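Local coordinates for protein aromatic amino acid beta-eliminating lyase/threonine aldolase (PDB 3LWS) that is a dimeric member of the beta-eliminating lyase family, built on the fold of the pyridoxal-phosphate-dependent aminotransferases, at residues S40-T45 with D236-Y241; D64-P69 with Q224-W229; G149-A154 with T280-P285; E263-L268 with N288-H293. All blocks are in the same frame, centred on the assembly; numbering follows the deposited sequence. Where two conformers were deposited one is given.

From the N terminus, the hairpin at 40-45 comes first and strand 64-68 second. Helix segment 224-229 returns to the strand and closes interaction 2. Segment 236-241 then returns to the hairpin and closes interaction 1, so interaction 2 is nested inside interaction 1. The two touch where L240 packs on F67 and P69, and both also meet the second subunit. Interaction 3 starts from the loop at 149-154 and closes at 280-285, so it crosses both earlier loops. Interaction 4, between 263-268 and 288-293, crosses interaction 3 in turn. Interactions 3 and 4 share the four-stranded antiparallel sheet and lie on the opposite side of the chain's centre from 1 and 2.

Interaction 1: residues S40-T45 with D236-Y241; sequences SDQYGT and DLISLY
D41 holds CG between its backbone N and carbonyl carbon (chi1 58°), which brings its carboxylate to the start of helix 241-254. Y43 turns CG beside its backbone N (chi1 -58°) and lays its ring against I238. Both residues belong to a small antiparallel hairpin with a type I' turn from Q42 to T45. The D41 carboxylate receives two backbone N-H groups. D41 OD2 uses its syn lone pair to accept from L240 N at 2.8 Å, in a nearly straight bond (173°). D41 OD1 takes a weak bond from Y241 N at 3.1 Å and also lies in the plane of the Y241 ring, at its edge. L240 is the N-cap residue, so the helix end would probably help to stabilise the negative charge. A water donates to D41 OD2 and to L237 O, and accepts weakly from G44 N. At the turn, I238 CA makes a CH-pi contact over one face of the Y43 ring, 3.8 Å from its centroid. I238 CB packs at 3.6 Å from Y43 CE1. D236 O meets the same ring at its edge, in plane. The hydroxyl of Y43 bonds to Y205 of the second subunit, so the hairpin takes part in the dimer interface. Between the backbones, I238 O accepts from Y43 N at 3.1 Å and is approached by Q42 CA at 3.3 Å.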
loop_
_atom_site.group_PDB
_atom_site.type_symbol
_atom_site.label_atom_id
_atom_site.label_comp_id
_atom_site.label_asym_id
_atom_site.label_seq_id
_atom_site.Cartn_x
_atom_site.Cartn_y
_atom_site.Cartn_z
ATOM N N SER A 40 -14.661 7.937 -2.835
ATOM C CA SER A 40 -13.400 7.250 -2.884
ATOM C C SER A 40 -13.306 6.492 -4.158
ATOM O O SER A 40 -14.311 6.142 -4.747
ATOM C CB SER A 40 -13.291 6.257 -1.740
ATOM O OG SER A 40 -12.246 5.314 -1.978
ATOM N N ASP A 41 -12.067 6.196 -4.539
ATOM C CA ASP A 41 -11.774 5.181 -5.531
ATOM C C ASP A 41 -12.261 3.827 -5.022
ATOM O O ASP A 41 -12.592 3.673 -3.835
ATOM C CB ASP A 41 -10.264 5.151 -5.848
ATOM C CG ASP A 41 -9.395 4.893 -4.603
ATOM O OD1 ASP A 41 -9.614 5.555 -3.547
ATOM O OD2 ASP A 41 -8.506 4.008 -4.661
ATOM N N GLN A 42 -12.350 2.838 -5.919
ATOM C CA GLN A 42 -12.697 1.483 -5.475
ATOM C C GLN A 42 -11.937 0.403 -6.243
ATOM O O GLN A 42 -12.099 0.226 -7.455
ATOM C CB GLN A 42 -14.204 1.224 -5.518
ATOM C CG GLN A 42 -14.592 -0.064 -4.824
ATOM C CD GLN A 42 -16.049 -0.107 -4.352
ATOM O OE1 GLN A 42 -16.511 0.796 -3.656
ATOM N NE2 GLN A 42 -16.756 -1.179 -4.704
ATOM N N TYR A 43 -11.104 -0.306 -5.500
ATOM C CA TYR A 43 -10.219 -1.347 -6.036
ATOM C C TYR A 43 -9.712 -1.059 -7.455
ATOM O O TYR A 43 -9.854 -1.894 -8.362
ATOM C CB TYR A 43 -10.897 -2.721 -6.008
ATOM C CG TYR A 43 -11.353 -3.194 -4.660
ATOM C CD1 TYR A 43 -10.431 -3.617 -3.693
ATOM C CD2 TYR A 43 -12.732 -3.251 -4.344
ATOM C CE1 TYR A 43 -10.850 -4.054 -2.465
ATOM C CE2 TYR A 43 -13.157 -3.670 -3.101
ATOM C CZ TYR A 43 -12.216 -4.076 -2.172
ATOM O OH TYR A 43 -12.642 -4.520 -0.970
ATOM N N GLY A 44 -9.102 0.110 -7.617
ATOM C CA GLY A 44 -8.307 0.419 -8.808
ATOM C C GLY A 44 -9.061 1.102 -9.933
ATOM O O GLY A 44 -8.497 1.305 -11.009
ATOM N N THR A 45 -10.345 1.389 -9.711
ATOM C CA THR A 45 -11.152 2.147 -10.633
ATOM C C THR A 45 -12.059 3.142 -9.859
ATOM O O THR A 45 -11.965 3.309 -8.619
ATOM C CB THR A 45 -11.994 1.220 -11.557
ATOM O OG1 THR A 45 -12.857 0.398 -10.775
ATOM C CG2 THR A 45 -11.056 0.302 -12.395
ATOM N N ASP A 236 -3.814 -3.508 -4.626
ATOM C CA ASP A 236 -5.066 -3.015 -5.203
ATOM C C ASP A 236 -5.988 -2.796 -4.008
ATOM O O ASP A 236 -6.963 -3.547 -3.756
ATOM C CB ASP A 236 -5.620 -4.038 -6.223
ATOM C CG ASP A 236 -6.815 -3.542 -6.992
ATOM O OD1 ASP A 236 -7.006 -2.354 -7.171
ATOM O OD2 ASP A 236 -7.575 -4.395 -7.462
ATOM N N LEU A 237 -5.632 -1.771 -3.232
ATOM C CA LEU A 237 -6.356 -1.467 -2.020
ATOM C C LEU A 237 -7.741 -0.968 -2.436
ATOM O O LEU A 237 -7.902 -0.358 -3.502
ATOM C CB LEU A 237 -5.614 -0.411 -1.172
ATOM C CG LEU A 237 -4.579 -0.990 -0.190
ATOM C CD1 LEU A 237 -3.589 -1.934 -0.859
ATOM C CD2 LEU A 237 -3.826 0.092 0.611
ATOM N N ILE A 238 -8.732 -1.220 -1.593
ATOM C CA ILE A 238 -10.064 -0.635 -1.822
ATOM C C ILE A 238 -9.988 0.877 -2.032
ATOM O O ILE A 238 -10.689 1.400 -2.915
ATOM C CB ILE A 238 -11.052 -0.939 -0.663
ATOM C CG1 ILE A 238 -12.439 -0.361 -0.994
ATOM C CG2 ILE A 238 -10.462 -0.475 0.707
ATOM C CD1 ILE A 238 -13.588 -1.120 -0.383
ATOM N N SER A 239 -9.141 1.557 -1.230
ATOM C CA SER A 239 -9.041 3.030 -1.225
ATOM C C SER A 239 -7.558 3.486 -1.192
ATOM O O SER A 239 -6.880 3.325 -0.195
ATOM C CB SER A 239 -9.773 3.633 -0.008
ATOM O OG SER A 239 -11.171 3.467 -0.043
ATOM N N LEU A 240 -7.066 3.987 -2.317
ATOM C CA LEU A 240 -5.756 4.587 -2.426
ATOM C C LEU A 240 -5.820 6.115 -2.559
ATOM O O LEU A 240 -4.776 6.735 -2.812
ATOM C CB LEU A 240 -4.996 3.995 -3.617
ATOM C CG LEU A 240 -4.391 2.609 -3.492
ATOM C CD1 LEU A 240 -3.770 2.201 -4.827
ATOM C CD2 LEU A 240 -3.343 2.520 -2.408
ATOM N N TYR A 241 -7.012 6.722 -2.399
ATOM C CA TYR A 241 -7.117 8.187 -2.482
ATOM C C TYR A 241 -6.198 8.929 -1.492
ATOM O O TYR A 241 -5.623 9.938 -1.871
ATOM C CB TYR A 241 -8.576 8.714 -2.357
ATOM C CG TYR A 241 -9.255 8.540 -1.008
ATOM C CD1 TYR A 241 -9.141 9.509 0.004
ATOM C CD2 TYR A 241 -10.044 7.437 -0.748
ATOM C CE1 TYR A 241 -9.749 9.338 1.250
ATOM C CE2 TYR A 241 -10.695 7.284 0.475
ATOM C CZ TYR A 241 -10.540 8.236 1.457
ATOM O OH TYR A 241 -11.202 8.072 2.627
HETATM O O HOH W 1 -7.684 1.618 -5.564
#

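Interaction 2: residues D64-P69 with Q224-W229; sequences DAVFFP and QTARIW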
loop_
_atom_site.group_PDB
_atom_site.type_symbol
_atom_site.label_atom_id
_atom_site.label_comp_id
_atom_site.label_asym_id
_atom_site.label_seq_id
_atom_site.Cartn_x
_atom_site.Cartn_y
_atom_site.Cartn_z
ATOM N N ASP A 64 -1.541 4.696 -21.244
ATOM C CA ASP A 64 -2.284 4.470 -20.007
ATOM C C ASP A 64 -1.268 4.608 -18.837
ATOM O O ASP A 64 -0.061 4.663 -19.077
ATOM C CB ASP A 64 -2.934 3.087 -20.098
ATOM C CG ASP A 64 -3.999 2.828 -19.022
ATOM O OD1 ASP A 64 -4.436 3.749 -18.318
ATOM O OD2 ASP A 64 -4.417 1.651 -18.908
ATOM N N ALA A 65 -1.758 4.737 -17.607
ATOM C CA ALA A 65 -0.892 4.781 -16.422
ATOM C C ALA A 65 -1.625 4.136 -15.271
ATOM O O ALA A 65 -2.861 4.167 -15.227
ATOM C CB ALA A 65 -0.475 6.223 -16.083
ATOM N N VAL A 66 -0.873 3.528 -14.347
ATOM C CA VAL A 66 -1.460 2.754 -13.247
ATOM C C VAL A 66 -0.867 3.300 -11.943
ATOM O O VAL A 66 0.376 3.400 -11.795
ATOM C CB VAL A 66 -1.143 1.242 -13.360
ATOM C CG1 VAL A 66 -1.897 0.398 -12.259
ATOM C CG2 VAL A 66 -1.479 0.703 -14.750
ATOM N N PHE A 67 -1.746 3.663 -11.012
ATOM C CA PHE A 67 -1.293 4.143 -9.724
ATOM C C PHE A 67 -0.919 2.955 -8.845
ATOM O O PHE A 67 -1.739 2.092 -8.610
ATOM C CB PHE A 67 -2.375 4.968 -8.998
ATOM C CG PHE A 67 -1.841 5.704 -7.783
ATOM C CD1 PHE A 67 -1.256 6.953 -7.920
ATOM C CD2 PHE A 67 -1.902 5.141 -6.534
ATOM C CE1 PHE A 67 -0.723 7.625 -6.813
ATOM C CE2 PHE A 67 -1.401 5.808 -5.425
ATOM C CZ PHE A 67 -0.823 7.050 -5.562
ATOM N N PHE A 68 0.307 2.942 -8.333
ATOM C CA PHE A 68 0.754 1.903 -7.403
ATOM C C PHE A 68 1.076 2.508 -6.022
ATOM O O PHE A 68 1.482 3.659 -5.935
ATOM C CB PHE A 68 2.017 1.239 -7.943
ATOM C CG PHE A 68 1.761 0.133 -8.923
ATOM C CD1 PHE A 68 1.522 0.412 -10.262
ATOM C CD2 PHE A 68 1.838 -1.190 -8.529
ATOM C CE1 PHE A 68 1.303 -0.667 -11.202
ATOM C CE2 PHE A 68 1.654 -2.250 -9.463
ATOM C CZ PHE A 68 1.375 -1.976 -10.791
ATOM N N PRO A 69 0.898 1.731 -4.939
ATOM C CA PRO A 69 1.344 2.152 -3.597
ATOM C C PRO A 69 2.839 2.409 -3.463
ATOM O O PRO A 69 3.252 3.284 -2.667
ATOM C CB PRO A 69 0.956 0.971 -2.705
ATOM C CG PRO A 69 0.592 -0.112 -3.599
ATOM C CD PRO A 69 0.151 0.468 -4.879
ATOM N N GLN A 224 -2.778 -3.045 -18.499
ATOM C CA GLN A 224 -3.840 -3.983 -18.112
ATOM C C GLN A 224 -3.290 -5.115 -17.324
ATOM O O GLN A 224 -3.864 -5.518 -16.321
ATOM C CB GLN A 224 -4.583 -4.561 -19.320
ATOM C CG GLN A 224 -5.520 -3.595 -19.972
ATOM C CD GLN A 224 -5.840 -3.995 -21.402
ATOM O OE1 GLN A 224 -5.819 -5.180 -21.747
ATOM N NE2 GLN A 224 -6.112 -3.005 -22.250
ATOM N N THR A 225 -2.169 -5.654 -17.786
ATOM C CA THR A 225 -1.487 -6.702 -17.066
ATOM C C THR A 225 -0.943 -6.236 -15.737
ATOM O O THR A 225 -1.011 -6.986 -14.753
ATOM C CB THR A 225 -0.340 -7.282 -17.893
ATOM O OG1 THR A 225 -0.874 -7.594 -19.173
ATOM C CG2 THR A 225 0.234 -8.533 -17.234
ATOM N N ALA A 226 -0.432 -4.999 -15.718
ATOM C CA ALA A 226 0.103 -4.369 -14.517
ATOM C C ALA A 226 -0.976 -4.289 -13.404
ATOM O O ALA A 226 -0.670 -4.469 -12.232
ATOM C CB ALA A 226 0.672 -2.966 -14.857
ATOM N N ARG A 227 -2.231 -4.028 -13.805
ATOM C CA ARG A 227 -3.360 -4.002 -12.891
ATOM C C ARG A 227 -3.662 -5.374 -12.321
ATOM O O ARG A 227 -4.056 -5.462 -11.180
ATOM C CB ARG A 227 -4.610 -3.397 -13.533
ATOM C CG ARG A 227 -4.504 -1.873 -13.696
ATOM C CD ARG A 227 -5.832 -1.252 -14.093
ATOM N NE ARG A 227 -5.605 0.150 -14.395
ATOM C CZ ARG A 227 -5.289 0.643 -15.579
ATOM N NH1 ARG A 227 -5.261 -0.133 -16.659
ATOM N NH2 ARG A 227 -5.070 1.953 -15.699
ATOM N N ILE A 228 -3.437 -6.445 -13.081
ATOM C CA ILE A 228 -3.651 -7.780 -12.524
ATOM C C ILE A 228 -2.556 -8.168 -11.504
ATOM O O ILE A 228 -2.858 -8.693 -10.428
ATOM C CB ILE A 228 -3.852 -8.829 -13.617
ATOM C CG1 ILE A 228 -5.235 -8.679 -14.240
ATOM C CG2 ILE A 228 -3.722 -10.221 -13.056
ATOM C CD1 ILE A 228 -5.206 -8.788 -15.689
ATOM N N TRP A 229 -1.304 -7.866 -11.820
ATOM C CA TRP A 229 -0.211 -8.042 -10.882
ATOM C C TRP A 229 -0.428 -7.139 -9.684
ATOM O O TRP A 229 -0.170 -7.577 -8.562
ATOM C CB TRP A 229 1.155 -7.770 -11.516
ATOM C CG TRP A 229 1.651 -8.873 -12.442
ATOM C CD1 TRP A 229 1.754 -8.817 -13.803
ATOM C CD2 TRP A 229 2.084 -10.178 -12.061
ATOM N NE1 TRP A 229 2.271 -9.995 -14.286
ATOM C CE2 TRP A 229 2.471 -10.848 -13.232
ATOM C CE3 TRP A 229 2.199 -10.843 -10.830
ATOM C CZ2 TRP A 229 2.934 -12.171 -13.219
ATOM C CZ3 TRP A 229 2.677 -12.143 -10.812
ATOM C CH2 TRP A 229 3.054 -12.786 -11.999
HETATM O O HOH W 2 -5.326 0.012 -20.910
#
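An end-on salt bridge between D64 and R227 joins strand 64-68 to helix 220-232. The strand is an outermost one of the seven-stranded mixed sheet, the central sheet of the aminotransferase-type large domain. Strand and helix segments run almost parallel, at 15°, with their axes 8.7 Å apart. R227 runs extended from CG to NE (chi2 -170°), which carries its guanidinium along V66 to D64. It uses two nitrogens, one for each carboxylate oxygen. R227 NH2 donates to D64 OD1 at 3.2 Å, and R227 NH1 donates to D64 OD2 at 3.0 Å. Both oxygens are met on their syn side and close to the guanidinium plane. The two flat groups are still twisted by 33°. The D64 carboxylate is steadied further by a weak bond from A65 N to OD1. A water donates to D64 OD2 from 2.7 Å. V66 packs against the arginine. Its CG2 sits over the centre of one guanidinium face, 3.9 Å from R227 CZ, and V66 CG1 meets R227 CG at 3.7 Å. Further along the strand, F68 CZ comes 3.5 Å from A226 O. R227 NH2 has a second anionic partner, E53 of helix 49-60. Strand 64-68 pairs with antiparallel strand 214-218, whose L216 touches both F68 and A226. Helix 71-86 packs alongside, with M73 against F68 and I81 against A226.

Interaction 3: residues G149-A154 with T280-P285; sequences GGVAPA and TTPEVP
G149 and P282 meet where the loop after strand 138-142 of the large domain touches the end of strand 278-281. That strand is an outer one of the four-stranded antiparallel sheet in the C-terminal part of this aminotransferase-type fold. The contact is small, with 147 Å² buried in all, and no hydrogen bond crosses it. The closest approaches involve backbone atoms. G149 CA points a C-H at T281 O, 3.5 Å away, with an angle of 144° at the hydrogen. G149 O lies 3.4 Å from P282 CD. P282 CG lies 4.1 Å from G150 O. The peptide bond before P282 is cis, and T281 O and P282 CD both face the glycine loop. G149 and G150 both have backbone angles that call for glycine, and at G149 the side without a side chain faces T281 O and P282. One apolar side-chain contact is looser. V151 CG2 is 4.2 Å from P282 CB, but V151 was modelled in two conformers, so this contact is less certain. Polar bonds work within and around each segment. V151 pairs through its backbone with Q145, and T281 pairs with H291 of the neighbouring strand. N273, in helix 258-273, uses its OD1 to accept from T280 N. T280 OG1 donates to P282 O at 2.8 Å, tilted 24° from the carbonyl plane, and so bridges the turn at the cis proline.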
loop_
_atom_site.group_PDB
_atom_site.type_symbol
_atom_site.label_atom_id
_atom_site.label_comp_id
_atom_site.label_asym_id
_atom_site.label_seq_id
_atom_site.Cartn_x
_atom_site.Cartn_y
_atom_site.Cartn_z
ATOM N N GLY A 149 25.438 10.042 -6.485
ATOM C CA GLY A 149 25.293 11.488 -6.312
ATOM C C GLY A 149 24.333 12.183 -7.275
ATOM O O GLY A 149 24.038 13.382 -7.133
ATOM N N GLY A 150 23.919 11.450 -8.298
ATOM C CA GLY A 150 22.929 11.935 -9.259
ATOM C C GLY A 150 23.564 12.435 -10.534
ATOM O O GLY A 150 23.556 13.621 -10.813
ATOM N N VAL A 151 24.118 11.495 -11.287
ATOM C CA VAL A 151 24.772 11.711 -12.565
ATOM C C VAL A 151 23.859 11.113 -13.645
ATOM O O VAL A 151 23.192 10.110 -13.381
ATOM C CB VAL A 151 26.129 10.990 -12.513
ATOM C CG1 VAL A 151 26.832 10.986 -13.869
ATOM C CG2 VAL A 151 26.995 11.614 -11.398
ATOM N N ALA A 152 23.819 11.699 -14.834
ATOM C CA ALA A 152 22.927 11.183 -15.888
ATOM C C ALA A 152 23.545 11.397 -17.240
ATOM O O ALA A 152 24.380 12.279 -17.404
ATOM C CB ALA A 152 21.572 11.847 -15.823
ATOM N N PRO A 153 23.179 10.557 -18.208
ATOM C CA PRO A 153 23.769 10.746 -19.523
ATOM C C PRO A 153 23.111 11.947 -20.235
ATOM O O PRO A 153 22.059 12.399 -19.807
ATOM C CB PRO A 153 23.511 9.417 -20.228
ATOM C CG PRO A 153 22.514 8.685 -19.415
ATOM C CD PRO A 153 22.411 9.311 -18.082
ATOM N N ALA A 154 23.773 12.470 -21.266
ATOM C CA ALA A 154 23.235 13.548 -22.101
ATOM C C ALA A 154 21.967 13.062 -22.798
ATOM O O ALA A 154 21.802 11.859 -23.018
ATOM C CB ALA A 154 24.262 13.987 -23.139
ATOM N N THR A 280 31.787 17.734 -3.396
ATOM C CA THR A 280 30.561 17.091 -3.847
ATOM C C THR A 280 30.847 16.133 -5.000
ATOM O O THR A 280 31.884 16.212 -5.656
ATOM C CB THR A 280 29.417 18.109 -4.164
ATOM O OG1 THR A 280 29.717 18.874 -5.329
ATOM C CG2 THR A 280 29.170 19.061 -2.959
ATOM N N THR A 281 29.946 15.182 -5.174
ATOM C CA THR A 281 29.960 14.255 -6.285
ATOM C C THR A 281 28.502 14.261 -6.727
ATOM O O THR A 281 27.617 14.047 -5.898
ATOM C CB THR A 281 30.416 12.841 -5.846
ATOM O OG1 THR A 281 29.419 12.277 -4.983
ATOM C CG2 THR A 281 31.763 12.905 -5.119
ATOM N N PRO A 282 28.224 14.666 -7.972
ATOM C CA PRO A 282 29.172 15.280 -8.905
ATOM C C PRO A 282 29.622 16.648 -8.368
ATOM O O PRO A 282 28.985 17.198 -7.477
ATOM C CB PRO A 282 28.345 15.433 -10.187
ATOM C CG PRO A 282 26.945 15.598 -9.724
ATOM C CD PRO A 282 26.834 14.765 -8.463
ATOM N N GLU A 283 30.712 17.182 -8.919
ATOM C CA GLU A 283 31.205 18.487 -8.525
ATOM C C GLU A 283 30.113 19.565 -8.766
ATOM O O GLU A 283 29.806 20.392 -7.901
ATOM C CB GLU A 283 32.507 18.776 -9.282
ATOM C CG GLU A 283 33.119 20.133 -9.022
ATOM C CD GLU A 283 34.315 20.393 -9.894
ATOM O OE1 GLU A 283 34.802 19.451 -10.568
ATOM O OE2 GLU A 283 34.748 21.545 -9.924
ATOM N N VAL A 284 29.511 19.490 -9.937
ATOM C CA VAL A 284 28.415 20.373 -10.329
ATOM C C VAL A 284 27.201 19.468 -10.466
ATOM O O VAL A 284 27.211 18.542 -11.264
ATOM C CB VAL A 284 28.691 21.092 -11.664
ATOM C CG1 VAL A 284 27.584 22.119 -11.948
ATOM C CG2 VAL A 284 30.064 21.759 -11.633
ATOM N N PRO A 285 26.172 19.696 -9.652
ATOM C CA PRO A 285 24.921 18.953 -9.778
ATOM C C PRO A 285 24.245 19.132 -11.148
ATOM O O PRO A 285 24.428 20.169 -11.777
ATOM C CB PRO A 285 24.055 19.580 -8.708
ATOM C CG PRO A 285 25.016 20.048 -7.694
ATOM C CD PRO A 285 26.196 20.525 -8.440
#

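Interaction 4: residues E263-L268 with N288-H293; sequences EQAKQL and NMFHLH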
loop_
_atom_site.group_PDB
_atom_site.type_symbol
_atom_site.label_atom_id
_atom_site.label_comp_id
_atom_site.label_asym_id
_atom_site.label_seq_id
_atom_site.Cartn_x
_atom_site.Cartn_y
_atom_site.Cartn_z
ATOM N N GLU A 263 18.997 25.238 -9.417
ATOM C CA GLU A 263 19.926 26.372 -9.360
ATOM C C GLU A 263 20.501 26.499 -7.959
ATOM O O GLU A 263 21.689 26.789 -7.798
ATOM C CB GLU A 263 19.244 27.665 -9.780
ATOM C CG GLU A 263 19.076 27.759 -11.297
ATOM C CD GLU A 263 20.408 27.719 -12.067
ATOM O OE1 GLU A 263 21.433 28.202 -11.534
ATOM O OE2 GLU A 263 20.429 27.192 -13.203
ATOM N N GLN A 264 19.655 26.236 -6.968
ATOM C CA GLN A 264 20.016 26.372 -5.580
ATOM C C GLN A 264 21.031 25.303 -5.142
ATOM O O GLN A 264 21.963 25.586 -4.378
ATOM C CB GLN A 264 18.746 26.309 -4.742
ATOM C CG GLN A 264 17.925 27.627 -4.781
ATOM C CD GLN A 264 16.550 27.508 -4.153
ATOM O OE1 GLN A 264 16.152 26.462 -3.641
ATOM N NE2 GLN A 264 15.811 28.597 -4.185
ATOM N N ALA A 265 20.836 24.082 -5.652
ATOM C CA ALA A 265 21.717 22.972 -5.425
ATOM C C ALA A 265 23.078 23.270 -5.988
ATOM O O ALA A 265 24.080 22.980 -5.370
ATOM C CB ALA A 265 21.134 21.696 -6.073
ATOM N N LYS A 266 23.117 23.794 -7.205
ATOM C CA LYS A 266 24.387 24.224 -7.794
ATOM C C LYS A 266 25.073 25.283 -6.939
ATOM O O LYS A 266 26.299 25.247 -6.789
ATOM C CB LYS A 266 24.203 24.730 -9.231
ATOM C CG LYS A 266 24.127 23.638 -10.265
ATOM C CD LYS A 266 24.192 24.156 -11.710
ATOM C CE LYS A 266 23.001 25.027 -12.120
ATOM N NZ LYS A 266 23.184 25.394 -13.564
ATOM N N GLN A 267 24.305 26.204 -6.372
ATOM C CA GLN A 267 24.870 27.209 -5.459
ATOM C C GLN A 267 25.458 26.571 -4.188
ATOM O O GLN A 267 26.567 26.922 -3.781
ATOM C CB GLN A 267 23.816 28.233 -5.049
ATOM C CG GLN A 267 23.236 29.043 -6.195
ATOM C CD GLN A 267 23.968 30.356 -6.492
ATOM O OE1 GLN A 267 25.143 30.554 -6.118
ATOM N NE2 GLN A 267 23.268 31.258 -7.199
ATOM N N LEU A 268 24.702 25.654 -3.572
ATOM C CA LEU A 268 25.152 24.968 -2.356
ATOM C C LEU A 268 26.439 24.172 -2.635
ATOM O O LEU A 268 27.388 24.199 -1.855
ATOM C CB LEU A 268 24.069 24.036 -1.810
ATOM C CG LEU A 268 22.878 24.685 -1.154
ATOM C CD1 LEU A 268 21.753 23.642 -0.956
ATOM C CD2 LEU A 268 23.313 25.343 0.160
ATOM N N ASN A 288 18.568 18.701 -8.412
ATOM C CA ASN A 288 18.497 19.244 -7.065
ATOM C C ASN A 288 19.373 18.492 -6.067
ATOM O O ASN A 288 19.416 18.866 -4.914
ATOM C CB ASN A 288 17.061 19.255 -6.535
ATOM C CG ASN A 288 16.496 17.884 -6.378
ATOM O OD1 ASN A 288 16.779 17.004 -7.177
ATOM N ND2 ASN A 288 15.739 17.677 -5.304
HETATM N N MSE A 289 20.055 17.443 -6.516
HETATM C CA MSE A 289 20.763 16.562 -5.597
HETATM C C MSE A 289 22.241 16.476 -5.900
HETATM O O MSE A 289 22.690 16.716 -7.024
HETATM C CB MSE A 289 20.134 15.163 -5.623
HETATM C CG MSE A 289 20.592 14.293 -6.791
HETATM SE SE MSE A 289 20.104 12.436 -6.504
HETATM C CE MSE A 289 21.379 11.975 -5.095
ATOM N N PHE A 290 22.978 16.102 -4.865
ATOM C CA PHE A 290 24.350 15.670 -4.973
ATOM C C PHE A 290 24.737 14.886 -3.710
ATOM O O PHE A 290 23.999 14.888 -2.716
ATOM C CB PHE A 290 25.286 16.862 -5.185
ATOM C CG PHE A 290 25.143 17.973 -4.170
ATOM C CD1 PHE A 290 24.277 19.038 -4.398
ATOM C CD2 PHE A 290 25.907 17.974 -3.001
ATOM C CE1 PHE A 290 24.173 20.086 -3.477
ATOM C CE2 PHE A 290 25.798 19.003 -2.076
ATOM C CZ PHE A 290 24.942 20.072 -2.322
ATOM N N HIS A 291 25.890 14.233 -3.729
ATOM C CA HIS A 291 26.434 13.703 -2.482
ATOM C C HIS A 291 27.514 14.613 -1.971
ATOM O O HIS A 291 28.255 15.195 -2.749
ATOM C CB HIS A 291 26.944 12.273 -2.625
ATOM C CG HIS A 291 25.855 11.255 -2.792
ATOM N ND1 HIS A 291 26.114 9.932 -3.051
ATOM C CD2 HIS A 291 24.499 11.372 -2.748
ATOM C CE1 HIS A 291 24.972 9.274 -3.173
ATOM N NE2 HIS A 291 23.977 10.119 -2.972
ATOM N N LEU A 292 27.574 14.719 -0.657
ATOM C CA LEU A 292 28.502 15.586 0.038
ATOM C C LEU A 292 29.456 14.684 0.818
ATOM O O LEU A 292 29.040 14.055 1.789
ATOM C CB LEU A 292 27.734 16.500 0.990
ATOM C CG LEU A 292 28.553 17.469 1.838
ATOM C CD1 LEU A 292 29.336 18.426 0.936
ATOM C CD2 LEU A 292 27.612 18.224 2.779
ATOM N N HIS A 293 30.706 14.663 0.375
ATOM C CA HIS A 293 31.838 13.908 0.927
ATOM C C HIS A 293 32.795 14.763 1.791
ATOM O O HIS A 293 33.260 15.828 1.338
ATOM C CB HIS A 293 32.693 13.458 -0.250
ATOM C CG HIS A 293 32.050 12.432 -1.120
ATOM N ND1 HIS A 293 32.755 11.395 -1.681
ATOM C CD2 HIS A 293 30.773 12.280 -1.527
ATOM C CE1 HIS A 293 31.936 10.648 -2.400
ATOM N NE2 HIS A 293 30.724 11.156 -2.306
#
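F290 reaches from strand 289-295 to A265 and L268 of helix 258-273. This is helix-on-sheet packing in the C-terminal part of the aminotransferase-type fold, where the helix lies on the four-stranded antiparallel sheet. The two segments run nearly parallel, at 19°, with axes 8.9 Å apart. The CB of F290 points toward the helix, and CG sits between the backbone N and the carbonyl carbon (chi1 53°). The ring is thus carried out from the strand toward the turn of helix that holds A265 and L268. F290 CD1 passes 4.1 Å from A265 O. Next along the ring, F290 CE1 comes to 3.5 Å from A265 O and lies 4.3 Å from A265 CB. At the tip, F290 CZ meets L268 CB at 4.1 Å. This leucine carbon lies near the ring plane, at its edge. On the other flank, CD2 packs on the methyl CG2 of T280, from the adjacent strand. P285, I331 and F272 add further apolar contacts to F290, so the ring is buried between the helix, the sheet and the loop that joins two of its strands. A265 takes part from the helix side with its single methyl group, which points to the start of the strand. The side chain of N288 turns elsewhere, and its ND2 donates to V333 O. The main chain of N288 is what the helix meets: A265 CB rests 3.5 Å from N288 O.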